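Local coordinates for YqgE/AlgH family protein (Corynebacterium diphtheriae NCTC 13129, PDB 2GS5) that is of unknown function but belongs to the UPF0301 (AlgH) family of YqgE/AlgH-like proteins, at residues A[25-30]-A[153-158]; A[89-94]-A[163-168]; A[105-108]-A[114-117]; A[139-142]-A[148-151]; A[177-182]-A[187-192]. All coordinates share one frame; numbering follows the deposited sequence.

Contact 1. Residues A[25-30]-A[153-158]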
# COMPACT_ATOMS: atom_id res chain seq x y z
N PRO A 25 9.47 -5.31 -13.05
CA PRO A 25 10.32 -4.30 -13.66
C PRO A 25 9.87 -3.86 -15.05
O PRO A 25 9.98 -2.68 -15.40
CB PRO A 25 11.68 -4.99 -13.73
CG PRO A 25 11.68 -5.90 -12.57
CD PRO A 25 10.26 -6.39 -12.43
N SER A 26 9.34 -4.80 -15.84
CA SER A 26 8.93 -4.54 -17.21
C SER A 26 7.62 -3.78 -17.38
O SER A 26 7.28 -3.38 -18.48
CB SER A 26 8.85 -5.86 -17.99
OG SER A 26 7.94 -6.74 -17.37
N MSE A 27 6.86 -3.58 -16.30
CA MSE A 27 5.61 -2.84 -16.39
C MSE A 27 5.86 -1.37 -16.70
O MSE A 27 6.57 -0.68 -15.95
CB MSE A 27 4.82 -2.98 -15.08
CG MSE A 27 3.41 -2.43 -15.16
SE MSE A 27 2.34 -2.95 -13.63
CE MSE A 27 2.15 -4.84 -14.04
N GLU A 28 5.27 -0.88 -17.78
CA GLU A 28 5.59 0.44 -18.32
C GLU A 28 4.48 1.47 -18.20
O GLU A 28 4.74 2.66 -18.37
CB GLU A 28 5.95 0.34 -19.81
CG GLU A 28 7.07 -0.62 -20.16
CD GLU A 28 7.46 -0.54 -21.63
OE1 GLU A 28 6.59 -0.19 -22.46
OE2 GLU A 28 8.62 -0.83 -21.96
N SER A 29 3.24 1.04 -17.95
CA SER A 29 2.11 1.96 -17.96
C SER A 29 2.35 3.04 -16.92
O SER A 29 2.81 2.75 -15.82
CB SER A 29 0.80 1.26 -17.65
OG SER A 29 0.80 0.73 -16.34
N GLU A 30 2.02 4.27 -17.27
CA GLU A 30 2.27 5.38 -16.37
C GLU A 30 1.57 5.20 -15.02
O GLU A 30 2.14 5.53 -13.98
CB GLU A 30 1.92 6.72 -17.02
CG GLU A 30 0.49 6.88 -17.49
CD GLU A 30 0.27 8.20 -18.21
OE1 GLU A 30 1.02 8.50 -19.15
OE2 GLU A 30 -0.65 8.95 -17.83
N GLY A 153 2.95 -12.97 -14.50
CA GLY A 153 4.21 -12.40 -14.02
C GLY A 153 4.19 -10.90 -13.75
O GLY A 153 5.25 -10.31 -13.53
N ASP A 154 3.01 -10.28 -13.73
CA ASP A 154 2.86 -8.82 -13.57
C ASP A 154 3.22 -8.30 -12.19
O ASP A 154 3.68 -7.15 -12.04
CB ASP A 154 1.42 -8.36 -13.84
CG ASP A 154 1.01 -8.49 -15.29
OD1 ASP A 154 1.82 -8.95 -16.14
OD2 ASP A 154 -0.16 -8.13 -15.57
N TRP A 155 2.99 -9.13 -11.18
CA TRP A 155 3.12 -8.73 -9.79
C TRP A 155 3.82 -9.80 -8.98
O TRP A 155 3.67 -10.98 -9.28
CB TRP A 155 1.75 -8.54 -9.16
CG TRP A 155 0.81 -7.68 -9.91
CD1 TRP A 155 -0.24 -8.10 -10.67
CD2 TRP A 155 0.82 -6.26 -9.99
NE1 TRP A 155 -0.88 -7.03 -11.21
CE2 TRP A 155 -0.25 -5.88 -10.81
CE3 TRP A 155 1.64 -5.26 -9.44
CZ2 TRP A 155 -0.52 -4.55 -11.11
CZ3 TRP A 155 1.35 -3.94 -9.73
CH2 TRP A 155 0.28 -3.59 -10.56
N PHE A 156 4.56 -9.37 -7.97
CA PHE A 156 5.07 -10.26 -6.94
C PHE A 156 4.37 -9.88 -5.64
O PHE A 156 4.37 -8.71 -5.23
CB PHE A 156 6.59 -10.13 -6.81
CG PHE A 156 7.19 -11.09 -5.81
CD1 PHE A 156 7.55 -12.37 -6.19
CD2 PHE A 156 7.40 -10.70 -4.50
CE1 PHE A 156 8.12 -13.25 -5.27
CE2 PHE A 156 7.96 -11.56 -3.59
CZ PHE A 156 8.31 -12.84 -3.96
N VAL A 157 3.76 -10.87 -5.00
CA VAL A 157 3.00 -10.65 -3.77
C VAL A 157 3.92 -10.81 -2.58
O VAL A 157 4.57 -11.85 -2.44
CB VAL A 157 1.83 -11.63 -3.68
CG1 VAL A 157 0.99 -11.39 -2.43
CG2 VAL A 157 0.99 -11.51 -4.91
N ALA A 158 4.00 -9.78 -1.75
CA ALA A 158 4.89 -9.78 -0.58
C ALA A 158 4.22 -9.13 0.62
O ALA A 158 3.35 -8.28 0.46
CB ALA A 158 6.18 -9.03 -0.89
O HOH W 1 6.84 -9.81 -16.49

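Contact 2. Residues A[89-94]-A[163-168]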
# COMPACT_ATOMS: atom_id res chain seq x y z
N VAL A 89 -8.41 7.54 1.09
CA VAL A 89 -8.26 6.40 2.01
C VAL A 89 -7.16 6.76 3.00
O VAL A 89 -6.14 7.31 2.60
CB VAL A 89 -7.79 5.11 1.23
CG1 VAL A 89 -7.37 3.97 2.20
CG2 VAL A 89 -8.84 4.63 0.28
N GLY A 90 -7.34 6.43 4.27
CA GLY A 90 -6.24 6.53 5.26
C GLY A 90 -5.74 5.15 5.63
O GLY A 90 -6.54 4.27 5.97
N VAL A 91 -4.43 4.95 5.55
CA VAL A 91 -3.79 3.74 6.04
C VAL A 91 -2.90 4.11 7.22
O VAL A 91 -2.04 4.99 7.10
CB VAL A 91 -2.96 3.04 4.95
CG1 VAL A 91 -2.37 1.75 5.49
CG2 VAL A 91 -3.83 2.72 3.73
N GLY A 92 -3.10 3.45 8.35
CA GLY A 92 -2.33 3.71 9.55
C GLY A 92 -1.51 2.52 10.00
O GLY A 92 -1.70 1.40 9.53
N VAL A 93 -0.58 2.81 10.90
CA VAL A 93 0.17 1.81 11.64
C VAL A 93 -0.27 1.93 13.10
O VAL A 93 -0.16 3.01 13.69
CB VAL A 93 1.69 2.07 11.51
CG1 VAL A 93 2.51 1.06 12.33
CG2 VAL A 93 2.12 2.09 10.02
N THR A 94 -0.81 0.86 13.67
CA THR A 94 -1.32 0.94 15.04
C THR A 94 -0.19 1.18 16.04
O THR A 94 0.92 0.67 15.88
CB THR A 94 -2.09 -0.33 15.46
OG1 THR A 94 -1.23 -1.47 15.37
CG2 THR A 94 -3.32 -0.56 14.57
N SER A 163 6.92 0.48 7.50
CA SER A 163 7.80 1.45 6.84
C SER A 163 7.44 1.72 5.37
O SER A 163 7.86 2.72 4.79
CB SER A 163 9.27 1.05 6.97
OG SER A 163 9.50 -0.24 6.42
N ASP A 164 6.67 0.82 4.75
CA ASP A 164 6.20 1.04 3.38
C ASP A 164 5.17 2.15 3.35
O ASP A 164 5.02 2.85 2.35
CB ASP A 164 5.59 -0.23 2.79
CG ASP A 164 6.57 -1.37 2.68
OD1 ASP A 164 7.78 -1.10 2.54
OD2 ASP A 164 6.12 -2.53 2.77
N VAL A 165 4.43 2.26 4.45
CA VAL A 165 3.35 3.23 4.58
C VAL A 165 3.84 4.57 5.13
O VAL A 165 3.26 5.61 4.81
CB VAL A 165 2.24 2.67 5.50
CG1 VAL A 165 1.13 3.70 5.71
CG2 VAL A 165 1.69 1.37 4.92
N THR A 166 4.90 4.54 5.94
CA THR A 166 5.40 5.72 6.64
C THR A 166 6.75 6.22 6.10
O THR A 166 7.38 7.10 6.68
CB THR A 166 5.51 5.46 8.16
OG1 THR A 166 6.41 4.37 8.41
CG2 THR A 166 4.14 5.13 8.75
N ALA A 167 7.17 5.67 4.96
CA ALA A 167 8.46 6.01 4.38
C ALA A 167 8.60 7.51 4.08
O ALA A 167 7.69 8.12 3.57
CB ALA A 167 8.65 5.23 3.10
N PRO A 168 9.77 8.09 4.40
CA PRO A 168 10.08 9.46 3.99
C PRO A 168 9.96 9.64 2.47
O PRO A 168 10.03 8.67 1.73
CB PRO A 168 11.55 9.62 4.43
CG PRO A 168 11.70 8.68 5.53
CD PRO A 168 10.84 7.51 5.23

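Contact 3. Residues A[105-108]-A[114-117]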
# COMPACT_ATOMS: atom_id res chain seq x y z
N ASN A 105 -13.37 2.49 14.48
CA ASN A 105 -12.85 3.31 13.38
C ASN A 105 -11.52 2.85 12.78
O ASN A 105 -10.95 3.54 11.92
CB ASN A 105 -12.75 4.78 13.81
CG ASN A 105 -14.11 5.44 13.92
OD1 ASN A 105 -14.38 6.15 14.88
ND2 ASN A 105 -14.96 5.21 12.94
N LEU A 106 -11.02 1.68 13.21
CA LEU A 106 -9.87 1.06 12.57
C LEU A 106 -10.25 -0.31 12.03
O LEU A 106 -10.99 -1.06 12.69
CB LEU A 106 -8.72 0.91 13.57
CG LEU A 106 -8.19 2.19 14.20
CD1 LEU A 106 -7.07 1.87 15.19
CD2 LEU A 106 -7.72 3.19 13.14
N THR A 107 -9.77 -0.62 10.83
CA THR A 107 -9.98 -1.92 10.21
C THR A 107 -8.63 -2.56 9.97
O THR A 107 -7.81 -2.02 9.23
CB THR A 107 -10.71 -1.77 8.86
OG1 THR A 107 -12.01 -1.21 9.07
CG2 THR A 107 -10.83 -3.12 8.15
N ARG A 108 -8.39 -3.69 10.63
CA ARG A 108 -7.15 -4.44 10.48
C ARG A 108 -7.00 -4.92 9.04
O ARG A 108 -7.93 -5.48 8.48
CB ARG A 108 -7.14 -5.64 11.43
CG ARG A 108 -5.95 -6.57 11.30
CD ARG A 108 -6.09 -7.80 12.20
NE ARG A 108 -5.37 -8.96 11.69
CZ ARG A 108 -5.75 -9.69 10.64
NH1 ARG A 108 -5.01 -10.73 10.26
NH2 ARG A 108 -6.85 -9.40 9.95
N VAL A 114 -3.64 -0.78 9.34
CA VAL A 114 -5.08 -0.60 9.45
C VAL A 114 -5.57 0.42 8.44
O VAL A 114 -4.83 1.29 8.01
CB VAL A 114 -5.48 -0.07 10.86
CG1 VAL A 114 -5.33 -1.16 11.90
CG2 VAL A 114 -4.68 1.19 11.23
N MSE A 115 -6.83 0.28 8.03
CA MSE A 115 -7.52 1.36 7.34
C MSE A 115 -8.20 2.24 8.40
O MSE A 115 -8.92 1.73 9.26
CB MSE A 115 -8.54 0.80 6.33
CG MSE A 115 -8.02 0.56 4.91
SE MSE A 115 -9.60 0.45 3.79
CE MSE A 115 -10.62 -0.91 4.76
N VAL A 116 -7.96 3.55 8.34
CA VAL A 116 -8.51 4.50 9.31
C VAL A 116 -9.77 5.10 8.73
O VAL A 116 -9.76 5.60 7.60
CB VAL A 116 -7.51 5.64 9.60
CG1 VAL A 116 -8.09 6.62 10.62
CG2 VAL A 116 -6.18 5.07 10.09
N ASN A 117 -10.86 5.02 9.48
CA ASN A 117 -12.09 5.66 9.07
C ASN A 117 -11.94 7.16 9.21
O ASN A 117 -11.82 7.67 10.33
CB ASN A 117 -13.26 5.15 9.92
CG ASN A 117 -14.59 5.57 9.37
OD1 ASN A 117 -14.80 6.73 9.00
ND2 ASN A 117 -15.52 4.62 9.32
O HOH W 2 -11.87 1.56 9.03

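Contact 4. Residues A[139-142]-A[148-151]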
# COMPACT_ATOMS: atom_id res chain seq x y z
N ALA A 139 -6.76 1.40 -6.91
CA ALA A 139 -6.69 0.40 -7.98
C ALA A 139 -7.70 -0.71 -7.65
O ALA A 139 -7.95 -1.00 -6.49
CB ALA A 139 -5.29 -0.17 -8.06
N GLU A 140 -8.31 -1.27 -8.69
CA GLU A 140 -9.31 -2.33 -8.52
C GLU A 140 -9.00 -3.47 -9.48
O GLU A 140 -8.61 -3.23 -10.62
CB GLU A 140 -10.74 -1.81 -8.79
CG GLU A 140 -11.85 -2.84 -8.54
CD GLU A 140 -13.27 -2.35 -8.85
OE1 GLU A 140 -13.45 -1.17 -9.20
OE2 GLU A 140 -14.22 -3.18 -8.78
N TRP A 141 -9.19 -4.70 -9.00
CA TRP A 141 -9.15 -5.90 -9.83
C TRP A 141 -10.50 -6.58 -9.80
O TRP A 141 -11.04 -6.86 -8.72
CB TRP A 141 -8.09 -6.90 -9.34
CG TRP A 141 -6.71 -6.46 -9.64
CD1 TRP A 141 -5.92 -6.87 -10.68
CD2 TRP A 141 -5.95 -5.47 -8.93
NE1 TRP A 141 -4.72 -6.20 -10.65
CE2 TRP A 141 -4.71 -5.34 -9.60
CE3 TRP A 141 -6.19 -4.69 -7.80
CZ2 TRP A 141 -3.72 -4.46 -9.16
CZ3 TRP A 141 -5.21 -3.81 -7.37
CH2 TRP A 141 -3.99 -3.71 -8.05
N ALA A 142 -11.04 -6.87 -10.98
CA ALA A 142 -12.23 -7.69 -11.07
C ALA A 142 -11.96 -9.07 -10.47
O ALA A 142 -10.81 -9.49 -10.37
CB ALA A 142 -12.66 -7.83 -12.52
N GLN A 148 -5.00 -13.87 -12.46
CA GLN A 148 -4.52 -13.95 -13.84
C GLN A 148 -3.25 -13.13 -14.05
O GLN A 148 -2.29 -13.59 -14.66
CB GLN A 148 -5.60 -13.48 -14.81
CG GLN A 148 -5.20 -13.58 -16.27
CD GLN A 148 -5.00 -15.01 -16.73
OE1 GLN A 148 -3.87 -15.43 -17.03
NE2 GLN A 148 -6.09 -15.77 -16.78
N GLU A 149 -3.24 -11.91 -13.53
CA GLU A 149 -2.07 -11.03 -13.68
C GLU A 149 -0.85 -11.57 -12.95
O GLU A 149 0.26 -11.46 -13.46
CB GLU A 149 -2.41 -9.60 -13.24
CG GLU A 149 -3.41 -8.97 -14.19
CD GLU A 149 -3.81 -7.57 -13.84
OE1 GLU A 149 -3.21 -6.97 -12.92
OE2 GLU A 149 -4.73 -7.04 -14.51
N ILE A 150 -1.05 -12.15 -11.77
CA ILE A 150 0.05 -12.78 -11.05
C ILE A 150 0.62 -13.95 -11.86
O ILE A 150 1.84 -14.05 -12.03
CB ILE A 150 -0.39 -13.23 -9.63
CG1 ILE A 150 -0.64 -12.00 -8.74
CG2 ILE A 150 0.68 -14.14 -8.98
CD1 ILE A 150 -1.42 -12.31 -7.49
N GLU A 151 -0.26 -14.79 -12.40
CA GLU A 151 0.16 -15.91 -13.25
C GLU A 151 0.94 -15.44 -14.48
O GLU A 151 1.86 -16.12 -14.94
CB GLU A 151 -1.05 -16.73 -13.68
CG GLU A 151 -1.67 -17.52 -12.54
CD GLU A 151 -3.09 -17.99 -12.80
OE1 GLU A 151 -3.56 -17.90 -13.96
OE2 GLU A 151 -3.74 -18.46 -11.84

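Contact 5. Residues A[177-182]-A[187-192]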
# COMPACT_ATOMS: atom_id res chain seq x y z
N VAL A 177 11.18 -2.34 -1.26
CA VAL A 177 10.41 -3.59 -1.13
C VAL A 177 11.12 -4.73 -1.87
O VAL A 177 11.21 -5.84 -1.36
CB VAL A 177 8.95 -3.46 -1.62
CG1 VAL A 177 8.24 -4.80 -1.53
CG2 VAL A 177 8.22 -2.40 -0.79
N MSE A 178 11.66 -4.45 -3.06
CA MSE A 178 12.39 -5.46 -3.83
C MSE A 178 13.59 -6.00 -3.05
O MSE A 178 13.90 -7.18 -3.10
CB MSE A 178 12.85 -4.88 -5.18
CG MSE A 178 11.72 -4.67 -6.18
SE MSE A 178 11.03 -6.34 -6.92
CE MSE A 178 12.47 -6.73 -8.16
N ARG A 179 14.27 -5.12 -2.31
CA ARG A 179 15.42 -5.53 -1.51
C ARG A 179 15.11 -6.49 -0.34
O ARG A 179 16.02 -7.19 0.14
CB ARG A 179 16.16 -4.31 -0.97
CG ARG A 179 17.14 -3.75 -1.96
CD ARG A 179 17.85 -2.54 -1.37
NE ARG A 179 17.05 -1.32 -1.45
CZ ARG A 179 16.90 -0.60 -2.57
NH1 ARG A 179 16.17 0.51 -2.54
NH2 ARG A 179 17.47 -0.97 -3.70
N ARG A 180 13.85 -6.53 0.11
CA ARG A 180 13.42 -7.46 1.16
C ARG A 180 13.08 -8.85 0.67
O ARG A 180 12.87 -9.76 1.48
CB ARG A 180 12.15 -6.95 1.85
CG ARG A 180 12.25 -5.65 2.58
CD ARG A 180 11.16 -5.57 3.64
NE ARG A 180 9.78 -5.66 3.11
CZ ARG A 180 9.04 -4.61 2.74
NH1 ARG A 180 9.52 -3.38 2.81
NH2 ARG A 180 7.80 -4.80 2.31
N GLN A 181 12.97 -9.03 -0.65
CA GLN A 181 12.43 -10.27 -1.21
C GLN A 181 13.52 -11.30 -1.46
O GLN A 181 14.69 -10.95 -1.48
CB GLN A 181 11.66 -9.96 -2.49
CG GLN A 181 10.58 -8.88 -2.32
CD GLN A 181 9.73 -9.11 -1.08
OE1 GLN A 181 9.33 -10.24 -0.80
NE2 GLN A 181 9.45 -8.04 -0.33
N PRO A 182 13.14 -12.58 -1.63
CA PRO A 182 14.13 -13.61 -1.91
C PRO A 182 14.92 -13.32 -3.17
O PRO A 182 14.42 -12.68 -4.09
CB PRO A 182 13.27 -14.87 -2.10
CG PRO A 182 12.04 -14.60 -1.33
CD PRO A 182 11.78 -13.15 -1.54
N LEU A 187 18.40 -8.04 -7.03
CA LEU A 187 19.29 -7.72 -8.16
C LEU A 187 18.65 -6.76 -9.14
O LEU A 187 19.35 -6.20 -10.00
CB LEU A 187 19.69 -9.00 -8.89
CG LEU A 187 20.55 -9.98 -8.11
CD1 LEU A 187 20.89 -11.19 -8.96
CD2 LEU A 187 21.83 -9.29 -7.68
N TYR A 188 17.33 -6.60 -9.05
CA TYR A 188 16.59 -5.70 -9.93
C TYR A 188 16.10 -4.45 -9.19
O TYR A 188 15.43 -3.59 -9.78
CB TYR A 188 15.44 -6.47 -10.59
CG TYR A 188 15.91 -7.78 -11.17
CD1 TYR A 188 16.67 -7.81 -12.33
CD2 TYR A 188 15.64 -8.99 -10.54
CE1 TYR A 188 17.13 -9.02 -12.86
CE2 TYR A 188 16.09 -10.20 -11.06
CZ TYR A 188 16.84 -10.21 -12.23
OH TYR A 188 17.30 -11.39 -12.77
N SER A 189 16.47 -4.31 -7.92
CA SER A 189 16.03 -3.16 -7.13
C SER A 189 16.77 -1.89 -7.51
O SER A 189 17.89 -1.94 -8.02
CB SER A 189 16.21 -3.43 -5.64
OG SER A 189 17.57 -3.49 -5.29
N THR A 190 16.14 -0.75 -7.22
CA THR A 190 16.68 0.56 -7.57
C THR A 190 16.82 1.46 -6.34
O THR A 190 16.10 1.29 -5.36
CB THR A 190 15.77 1.27 -8.58
OG1 THR A 190 14.41 1.18 -8.14
CG2 THR A 190 15.89 0.63 -9.95
N PHE A 191 17.73 2.42 -6.42
CA PHE A 191 17.89 3.44 -5.37
C PHE A 191 17.47 4.81 -5.89
O PHE A 191 17.48 5.04 -7.10
CB PHE A 191 19.34 3.48 -4.90
CG PHE A 191 19.74 2.32 -4.05
CD1 PHE A 191 20.49 1.27 -4.57
CD2 PHE A 191 19.34 2.26 -2.72
CE1 PHE A 191 20.85 0.19 -3.78
CE2 PHE A 191 19.70 1.18 -1.92
CZ PHE A 191 20.45 0.15 -2.45
N PRO A 192 17.09 5.73 -4.97
CA PRO A 192 16.70 7.08 -5.39
C PRO A 192 17.79 7.77 -6.22
O PRO A 192 18.98 7.64 -5.91
CB PRO A 192 16.51 7.82 -4.06
CG PRO A 192 16.22 6.76 -3.07
CD PRO A 192 17.01 5.57 -3.51

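Contact 1. Residues A[25-30]-A[153-158]
The six-membered ring of W155 carries the methyl of M27 on one face: CE stands 4.1 Å from the centroid of that ring, 15° off its normal and displaced toward the rim. This CH-pi approach belongs to a Met-aromatic contact, in which a selenomethionine from the loop after strand 19-23 reaches the start of strand 155-159. The selenium lies oblique to the ring, beside its rim, with SE nearest W155 CH2 at 3.8 Å. At the ring's far end the indole nitrogen NE1 is bonded to E149, so the edge of the indole is held while M27 covers part of its face. M27 gets there with CG anti to the backbone N (chi1 -171°) and a chain that runs straight out through chi2 before bending at chi3 (-71°), which turns the terminal methyl back toward D154. The D154 side chain crosses that of M27 at about a right angle; its OD1 accepts from N152 ND2, and it is CB that meets the M27 methyl. Backbone bonds from D154, F156 and A158 to A24, V22 and V20 tie this strand to strand 19-23, so the loop bearing M27 leaves the very strand that W155 packs on. Ahead of D154, G153 ends helix 145-151 in a Schellman motif with positive phi. One water weakly links S26 OG and G153 O. The methyl's nearest neighbours are on D154: CE lies 3.4 Å from the carbonyl O and 3.6 Å from CB.

Contact 2. Residues A[89-94]-A[163-168]
V165 sets both of its methyls against V91, and this is the closer, more fully buried part of the contact: CG1 of V165 stands 3.7 Å from the carbonyl O of V91 and 4.0 Å from V91 CG1, while V165 CG2 comes within 4.1 Å of the same V91 methyl. The two valine side chains cross at about a right angle, and V91 CG1 meets both V165 branches. That branch of V91 is turned toward the helix by chi1 of -178°, with CG1 opposite the backbone N. L113 on V165 and F135 on V91 are the apolar neighbours, with the R133 side chain also alongside V165, and no hydrogen bond crosses this buried end.

The other end is looser. V93 meets T166 through one pair of methyls, CG2 to CG2 at 3.9 Å, again crosswise. T166 is partly exposed, and its hydroxyl looks back to its own helix: chi1 of 60° places OG1 between the backbone N and the carbonyl carbon, where it bonds to P162 O, and this leaves CG2 to face the strand. Beyond it S163 is exposed to solvent, whereas D164, on a different side of the turn, is buried and salt-bridged to R180. G92 separates V91 from V93 along the strand. The result is a short, weakly bonded helix laid by its apolar side on one face of a beta-sheet strand, an alpha-on-beta packing within the AlgH-like fold.

Contact 3. Residues A[105-108]-A[114-117]
Strands 106-110 and 113-116 form a beta hairpin, and L106 to R108 pair with V114 to V116 across it. Within 105-108 and 114-117, T107 and M115 form the hydrogen-bonded pair: T107 N gives to M115 O at 3.0 Å and M115 N to T107 O at 2.8 Å, both in the carbonyl plane. A third backbone bond, N117 N to N105 O at 2.9 Å, is nearly straight (175°) and carries the ladder past the regular strands. Two CA-H contacts add to it, the shorter from V114 CA to T107 O at 3.1 Å. L106 with V116 and R108 with V114 are non-hydrogen-bonded pairs.

Strand 113-116 lies between 106-110 and 87-94, joining the hairpin to the mixed sheet of this AlgH-family protein through V114 to G92 and V116 to G90. L106, V114 and V116 share one face and are buried, while R108 at the end of that face is exposed. L106 CD2 touches a methyl of each valine, 3.9 Å from V116 CG2 and 4.1 Å from V114 CG2; the L106 and V116 side chains run side by side in one direction, and I125 of helix 122-125 touches both. V114 holds CG2 between its backbone N and carbonyl carbon (chi1 -72° for CG1), which sends that methyl toward the leucine.

The other face carries T107 and M115, whose side chains also run alongside each other; the selenomethionine bends at chi3 so that its CE approaches T107 CG2 at 4.1 Å. A water links T107 OG1 to M115 O on this more open side. Past the pairs, the N117 side chain crosses that of N105 obliquely and its OD1 accepts from G119 N.

Contact 4. Residues A[139-142]-A[148-151]
W141 and E149 meet through a single polar bond, which ties the end of strand 129-141 to helix 145-151, the next helix in the chain. The glutamate can be followed outward from that helix. Its CB leaves CA toward the strand, and CG stands anti to the carbonyl carbon. From there the chain is fully extended, chi2 being 180°, so the carboxylate is carried straight away from the helix to the indole. CD lies near the plane of the W141 ring, off its edge, 3.6 Å from NE1 and 3.9 Å from CD1. OE1 is the atom that binds: it takes the hydrogen of W141 NE1 at 2.8 Å, with an N-H...O angle of 154°, and it is also 3.5 Å from CD1. OE2 is further from the indole and accepts from Q145 NE2.

The bond has two different geometries at its ends. At W141 the acceptor is almost exactly in the ring plane, as an indole N-H prefers. At E149 the donor comes from well above the carboxylate, whose plane is turned 68° from that of the ring. The same OE1 also accepts from W155 NE1, so one oxygen ties together two tryptophans, one on strand 129-141 and the other on strand 155-159. A carboxylate with three N-H donors, two of them from buried tryptophans, is probably stabilised in its charged form, and the shared oxygen probably helps to set the rotation of both rings.

Contact 5. Residues A[177-182]-A[187-192]
R179 buries the most surface here, followed by M178 and S189; together they tie the end of helix 173-179 to the tail that follows it, closed by an arginine-phenylalanine cation-pi stack. The guanidinium of R179 lies flat on the ring of F191, centres 3.7 Å apart and planes only 4° from parallel, with CZ 3.4 Å from F191 CE2. At the guanidinium's edge both terminal nitrogens reach one atom, T190 O: NH1 at 2.9 Å is the better bond, coming in 34° from the carbonyl plane, whereas NH2 at 3.1 Å approaches from above that plane on the same side. This end-on grip, with the salt bridge from NH1 to D176, helps hold the guanidinium flat against the F191 face. The bend at chi3 (-81°) turns the group onto that face.

S189 packs its CB against M178 CB at 3.7 Å, and its OG, bonded to P186 O, also receives a weak bond from R179 NH2. M178, bent at chi2 and chi3, carries its methyl away from the helix to Y188. V177 O accepts from R180 N and from Q181 NE2, on opposite faces of its plane, while T190 OG1 is held by D172. M178 CE rests 3.8 Å from CB of Y188.

In the fold
Contacts 1 and 4 are the closest pair, with centres 11 Å apart: E149 of contact 4 bonds to W155 of contact 1 (OE1 to NE1, 2.9 Å), and the rings of W155 and W141 pack together. Contact 5 lies about 13 Å from contact 1, centre to centre, and Q181 meets F156 and A158. It also reaches contact 2 through the D164-R180 salt bridge. Contacts 2 and 3, with centres 12 Å apart, share the pairing of strands 87-94 and 113-116. Contact 3 lies across the chain's centre from contacts 1 and 5, centres 27 and 29 Å away. Contacts 1 to 4 all reach one mixed sheet; no active site is known.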